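Side-chain contacts in putative oxidoreductase (Yersinia pestis, PDB 3KUX), which is a putative oxidoreductase that probably binds a nicotinamide adenine dinucleotide on its Rossmann domain and transfers hydride to or from a substrate not yet identified: residues D260-G265 with A271-D276; S86-G91 with E112-A117. All blocks are in the same frame, centred on the assembly; numbering follows the deposited sequence.

Interaction 1. Residues D260-G265 with A271-D276; sequences DRLKAG and ADWGYD
R261, on the short helix 258-263, reaches across to D272 and W273 in the loop that leads on to strand 280-285, and its guanidinium fastens onto a type II beta turn running from D272 to Y275. Two nitrogens share the work, each taking a different atom of D272. NH1 donates to the backbone O of D272 at 3.0 Å, nearly straight at 165° and within the guanidinium plane. NH2 forms a salt bridge with D272 OD1 at 2.9 Å, more bent, the nitrogen lying above the carboxylate plane and not in it. The first torsion of D272 (chi1 60°) sets its carboxylate between the backbone N and the carbonyl carbon, where OD1 and the main-chain O can face the same arginine. That O is gripped twice: the turn's own bond from Y275 N, 3.3 Å from D272 O, arrives on the face opposite to NH1. NH2 has a second carboxylate partner in E266, so the arginine charge is probably well balanced.

One face of the guanidinium is met by W273 through CE3, offset toward the rim and 3.6 Å from R261 NH2; the two planes are inclined by 60°, so this is not a parallel stack. The far end of the indole meets L262, with CD2 3.3 Å from W273 CH2, and the two side chains cross at about a right angle. L262 also packs on T21, F22 and P25 of helix 17-28, carrying the contact toward the Rossmann domain. The turn is held from elsewhere as well, through backbone hydrogen bonding of G274 with G300. The indole's one polar atom, NE1 of W273, donates to Q258 OE1 in the first turn of the same helix that carries R261.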
loop_
_atom_site.group_PDB
_atom_site.type_symbol
_atom_site.label_atom_id
_atom_site.label_comp_id
_atom_site.label_asym_id
_atom_site.label_seq_id
_atom_site.Cartn_x
_atom_site.Cartn_y
_atom_site.Cartn_z
ATOM N N ASP A 260 5.634 11.350 5.907
ATOM C CA ASP A 260 6.492 12.207 6.716
ATOM C C ASP A 260 5.703 12.971 7.771
ATOM O O ASP A 260 6.092 13.022 8.939
ATOM C CB ASP A 260 7.279 13.182 5.833
ATOM C CG ASP A 260 8.479 12.526 5.161
ATOM O OD1 ASP A 260 9.238 11.812 5.855
ATOM O OD2 ASP A 260 8.669 12.726 3.943
ATOM N N ARG A 261 4.586 13.559 7.359
ATOM C CA ARG A 261 3.780 14.368 8.261
ATOM C C ARG A 261 3.135 13.531 9.363
ATOM O O ARG A 261 2.934 14.013 10.480
ATOM C CB ARG A 261 2.740 15.171 7.480
ATOM C CG ARG A 261 3.356 16.275 6.628
ATOM C CD ARG A 261 2.318 16.966 5.759
ATOM N NE ARG A 261 1.243 17.565 6.547
ATOM C CZ ARG A 261 0.216 18.225 6.021
ATOM N NH1 ARG A 261 0.123 18.367 4.708
ATOM N NH2 ARG A 261 -0.715 18.739 6.806
ATOM N N LEU A 262 2.827 12.275 9.059
ATOM C CA LEU A 262 2.304 11.372 10.080
ATOM C C LEU A 262 3.423 10.999 11.040
ATOM O O LEU A 262 3.251 11.063 12.255
ATOM C CB LEU A 262 1.674 10.125 9.455
ATOM C CG LEU A 262 0.360 10.370 8.703
ATOM C CD1 LEU A 262 -0.133 9.109 7.998
ATOM C CD2 LEU A 262 -0.704 10.924 9.644
ATOM N N LYS A 263 4.571 10.617 10.483
ATOM C CA LYS A 263 5.783 10.395 11.270
ATOM C C LYS A 263 6.010 11.531 12.261
ATOM O O LYS A 263 6.335 11.298 13.427
ATOM C CB LYS A 263 7.007 10.281 10.356
ATOM C CG LYS A 263 7.371 8.861 9.953
ATOM C CD LYS A 263 8.205 8.839 8.677
ATOM C CE LYS A 263 9.414 9.762 8.773
ATOM N NZ LYS A 263 10.336 9.361 9.870
ATOM N N ALA A 264 5.843 12.761 11.784
ATOM C CA ALA A 264 6.099 13.940 12.603
ATOM C C ALA A 264 5.035 14.136 13.683
ATOM O O ALA A 264 5.150 15.034 14.518
ATOM C CB ALA A 264 6.228 15.188 11.730
ATOM N N GLY A 265 4.004 13.295 13.665
ATOM C CA GLY A 265 2.999 13.285 14.729
ATOM C C GLY A 265 1.729 14.075 14.457
ATOM O O GLY A 265 0.877 14.210 15.337
ATOM N N ALA A 271 -6.295 21.271 7.395
ATOM C CA ALA A 271 -6.787 22.063 6.277
ATOM C C ALA A 271 -6.130 21.620 4.971
ATOM O O ALA A 271 -6.770 21.562 3.921
ATOM C CB ALA A 271 -6.517 23.538 6.523
ATOM N N ASP A 272 -4.846 21.300 5.049
ATOM C CA ASP A 272 -4.062 21.038 3.860
ATOM C C ASP A 272 -3.521 19.622 3.847
ATOM O O ASP A 272 -2.408 19.391 3.377
ATOM C CB ASP A 272 -2.885 22.000 3.810
ATOM C CG ASP A 272 -1.989 21.856 5.011
ATOM O OD1 ASP A 272 -2.324 21.033 5.894
ATOM O OD2 ASP A 272 -0.958 22.561 5.077
ATOM N N TRP A 273 -4.294 18.671 4.354
ATOM C CA TRP A 273 -3.797 17.308 4.403
ATOM C C TRP A 273 -3.474 16.744 3.023
ATOM O O TRP A 273 -4.331 16.689 2.146
ATOM C CB TRP A 273 -4.763 16.363 5.123
ATOM C CG TRP A 273 -4.121 15.037 5.300
ATOM C CD1 TRP A 273 -4.408 13.884 4.634
ATOM C CD2 TRP A 273 -3.014 14.743 6.159
ATOM N NE1 TRP A 273 -3.566 12.877 5.047
ATOM C CE2 TRP A 273 -2.699 13.380 5.981
ATOM C CE3 TRP A 273 -2.265 15.501 7.069
ATOM C CZ2 TRP A 273 -1.666 12.755 6.682
ATOM C CZ3 TRP A 273 -1.243 14.884 7.763
ATOM C CH2 TRP A 273 -0.952 13.520 7.568
ATOM N N GLY A 274 -2.229 16.318 2.841
ATOM C CA GLY A 274 -1.837 15.606 1.635
ATOM C C GLY A 274 -1.448 16.482 0.463
ATOM O O GLY A 274 -1.105 15.969 -0.600
ATOM N N TYR A 275 -1.500 17.801 0.643
ATOM C CA TYR A 275 -1.122 18.725 -0.426
ATOM C C TYR A 275 0.265 18.392 -0.953
ATOM O O TYR A 275 1.230 18.315 -0.192
ATOM C CB TYR A 275 -1.160 20.179 0.046
ATOM C CG TYR A 275 -2.531 20.812 -0.018
ATOM C CD1 TYR A 275 -2.739 22.003 -0.707
ATOM C CD2 TYR A 275 -3.626 20.214 0.604
ATOM C CE1 TYR A 275 -4.001 22.586 -0.766
ATOM C CE2 TYR A 275 -4.893 20.788 0.550
ATOM C CZ TYR A 275 -5.075 21.974 -0.136
ATOM O OH TYR A 275 -6.332 22.545 -0.191
ATOM N N ASP A 276 0.342 18.182 -2.265
ATOM C CA ASP A 276 1.593 17.890 -2.935
ATOM C C ASP A 276 1.918 19.072 -3.832
ATOM O O ASP A 276 1.437 19.162 -4.959
ATOM C CB ASP A 276 1.461 16.611 -3.758
ATOM C CG ASP A 276 2.781 16.164 -4.361
ATOM O OD1 ASP A 276 3.739 16.970 -4.388
ATOM O OD2 ASP A 276 2.853 15.001 -4.813
#

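Interaction 2. Residues S86-G91 with E112-A117; sequences SALAAG and EHADDA
L88 and H113 meet where two helices of the Rossmann fold lie side by side, and with A114 they account for most of the surface buried between 86-91 and 112-117. The beta carbon of L88 is set over one face of the imidazole, offset toward its rim: CB lies 3.7 Å from the centroid of the H113 ring and 23° off the ring normal, a CH-pi contact. Its closest ring atom is CE1, at 3.4 Å from L88 CB. The ring gets there because H113 CG stands anti to the backbone N (chi1 174°), which sends the imidazole across toward the other helix. The isobutyl end of L88 goes on to A114, both methyls abutting the one methyl of A114 from the same side; CD1 is 3.5 Å and CD2 3.6 Å from A114 CB. With only a methyl at that position, the backbones come close, the CA atoms of L88 and A114 being 6.1 Å apart. The polar side of the imidazole is tied to helix 80-89, since H113 ND1 is hydrogen-bonded to Q85 OE1, which should restrict rotation of the ring. Helix 80-89 lies between 59-64, whose F63 touches A87 and A90, and 104-116, while A87 and L88 also rest on V94 of strand 93-96 in the parallel sheet.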
loop_
_atom_site.group_PDB
_atom_site.type_symbol
_atom_site.label_atom_id
_atom_site.label_comp_id
_atom_site.label_asym_id
_atom_site.label_seq_id
_atom_site.Cartn_x
_atom_site.Cartn_y
_atom_site.Cartn_z
ATOM N N SER A 86 -7.264 -16.244 14.333
ATOM C CA SER A 86 -7.861 -16.020 15.641
ATOM C C SER A 86 -8.948 -14.950 15.557
ATOM O O SER A 86 -10.020 -15.091 16.148
ATOM C CB SER A 86 -6.795 -15.604 16.659
ATOM O OG SER A 86 -5.876 -16.653 16.915
ATOM N N ALA A 87 -8.663 -13.886 14.812
ATOM C CA ALA A 87 -9.578 -12.752 14.698
ATOM C C ALA A 87 -10.870 -13.124 13.978
ATOM O O ALA A 87 -11.965 -12.810 14.447
ATOM C CB ALA A 87 -8.896 -11.590 13.999
ATOM N N LEU A 88 -10.736 -13.784 12.834
ATOM C CA LEU A 88 -11.894 -14.227 12.071
ATOM C C LEU A 88 -12.696 -15.246 12.868
ATOM O O LEU A 88 -13.923 -15.283 12.787
ATOM C CB LEU A 88 -11.462 -14.825 10.733
ATOM C CG LEU A 88 -10.891 -13.851 9.701
ATOM C CD1 LEU A 88 -10.375 -14.610 8.490
ATOM C CD2 LEU A 88 -11.940 -12.835 9.295
ATOM N N ALA A 89 -11.996 -16.074 13.636
ATOM C CA ALA A 89 -12.653 -17.045 14.500
ATOM C C ALA A 89 -13.503 -16.314 15.528
ATOM O O ALA A 89 -14.654 -16.680 15.772
ATOM C CB ALA A 89 -11.626 -17.927 15.188
ATOM N N ALA A 90 -12.931 -15.271 16.122
ATOM C CA ALA A 90 -13.642 -14.458 17.104
ATOM C C ALA A 90 -14.778 -13.656 16.468
ATOM O O ALA A 90 -15.422 -12.847 17.134
ATOM C CB ALA A 90 -12.672 -13.531 17.829
ATOM N N GLY A 91 -15.014 -13.882 15.180
ATOM C CA GLY A 91 -16.096 -13.211 14.463
ATOM C C GLY A 91 -15.872 -11.724 14.237
ATOM O O GLY A 91 -16.824 -10.940 14.226
ATOM N N GLU A 112 -10.971 -17.394 2.364
ATOM C CA GLU A 112 -12.094 -18.322 2.443
ATOM C C GLU A 112 -12.756 -18.288 3.818
ATOM O O GLU A 112 -13.971 -18.119 3.935
ATOM C CB GLU A 112 -11.630 -19.747 2.148
ATOM C CG GLU A 112 -11.093 -19.964 0.746
ATOM C CD GLU A 112 -10.556 -21.370 0.553
ATOM O OE1 GLU A 112 -10.886 -22.251 1.377
ATOM O OE2 GLU A 112 -9.802 -21.596 -0.418
ATOM N N HIS A 113 -11.949 -18.467 4.855
ATOM C CA HIS A 113 -12.446 -18.454 6.222
ATOM C C HIS A 113 -13.241 -17.174 6.484
ATOM O O HIS A 113 -14.295 -17.203 7.120
ATOM C CB HIS A 113 -11.273 -18.601 7.196
ATOM C CG HIS A 113 -11.652 -18.463 8.638
ATOM N ND1 HIS A 113 -10.715 -18.307 9.638
ATOM C CD2 HIS A 113 -12.860 -18.439 9.249
ATOM C CE1 HIS A 113 -11.329 -18.207 10.803
ATOM N NE2 HIS A 113 -12.631 -18.281 10.594
ATOM N N ALA A 114 -12.739 -16.056 5.968
ATOM C CA ALA A 114 -13.390 -14.761 6.145
ATOM C C ALA A 114 -14.642 -14.638 5.286
ATOM O O ALA A 114 -15.550 -13.871 5.600
ATOM C CB ALA A 114 -12.423 -13.637 5.828
ATOM N N ASP A 115 -14.686 -15.393 4.198
ATOM C CA ASP A 115 -15.810 -15.313 3.284
ATOM C C ASP A 115 -16.964 -16.197 3.755
ATOM O O ASP A 115 -18.136 -15.865 3.561
ATOM C CB ASP A 115 -15.374 -15.699 1.873
ATOM C CG ASP A 115 -16.080 -14.889 0.807
ATOM O OD1 ASP A 115 -17.330 -14.833 0.826
ATOM O OD2 ASP A 115 -15.379 -14.307 -0.049
ATOM N N ASP A 116 -16.627 -17.323 4.377
ATOM C CA ASP A 116 -17.636 -18.227 4.912
ATOM C C ASP A 116 -18.271 -17.633 6.167
ATOM O O ASP A 116 -19.454 -17.845 6.436
ATOM C CB ASP A 116 -17.024 -19.595 5.235
ATOM C CG ASP A 116 -16.358 -20.240 4.030
ATOM O OD1 ASP A 116 -16.523 -19.717 2.907
ATOM O OD2 ASP A 116 -15.669 -21.269 4.205
ATOM N N ALA A 117 -17.475 -16.886 6.927
ATOM C CA ALA A 117 -17.934 -16.299 8.183
ATOM C C ALA A 117 -18.605 -14.940 7.992
ATOM O O ALA A 117 -18.937 -14.266 8.968
ATOM C CB ALA A 117 -16.779 -16.186 9.170
#

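From the N terminus, interaction 2 comes first: it brings the end of helix 80-89 against the end of helix 104-116, closing a loop of 20 residues that includes strand 93-96, all within the Rossmann domain. Interaction 1 opens much later, in the C-terminal alpha/beta domain, and closes a far shorter loop of five residues between helix 258-263 and the approach to strand 280-285. The two are in series, neither nested nor crossed. The centres of interactions 1 and 2 are 35 Å apart, and the nearest atoms of interactions 1 and 2 about 23 Å apart. Interaction 1 nevertheless borders helix 17-28, so it lies beside the Rossmann domain, within which interaction 2 joins two helices.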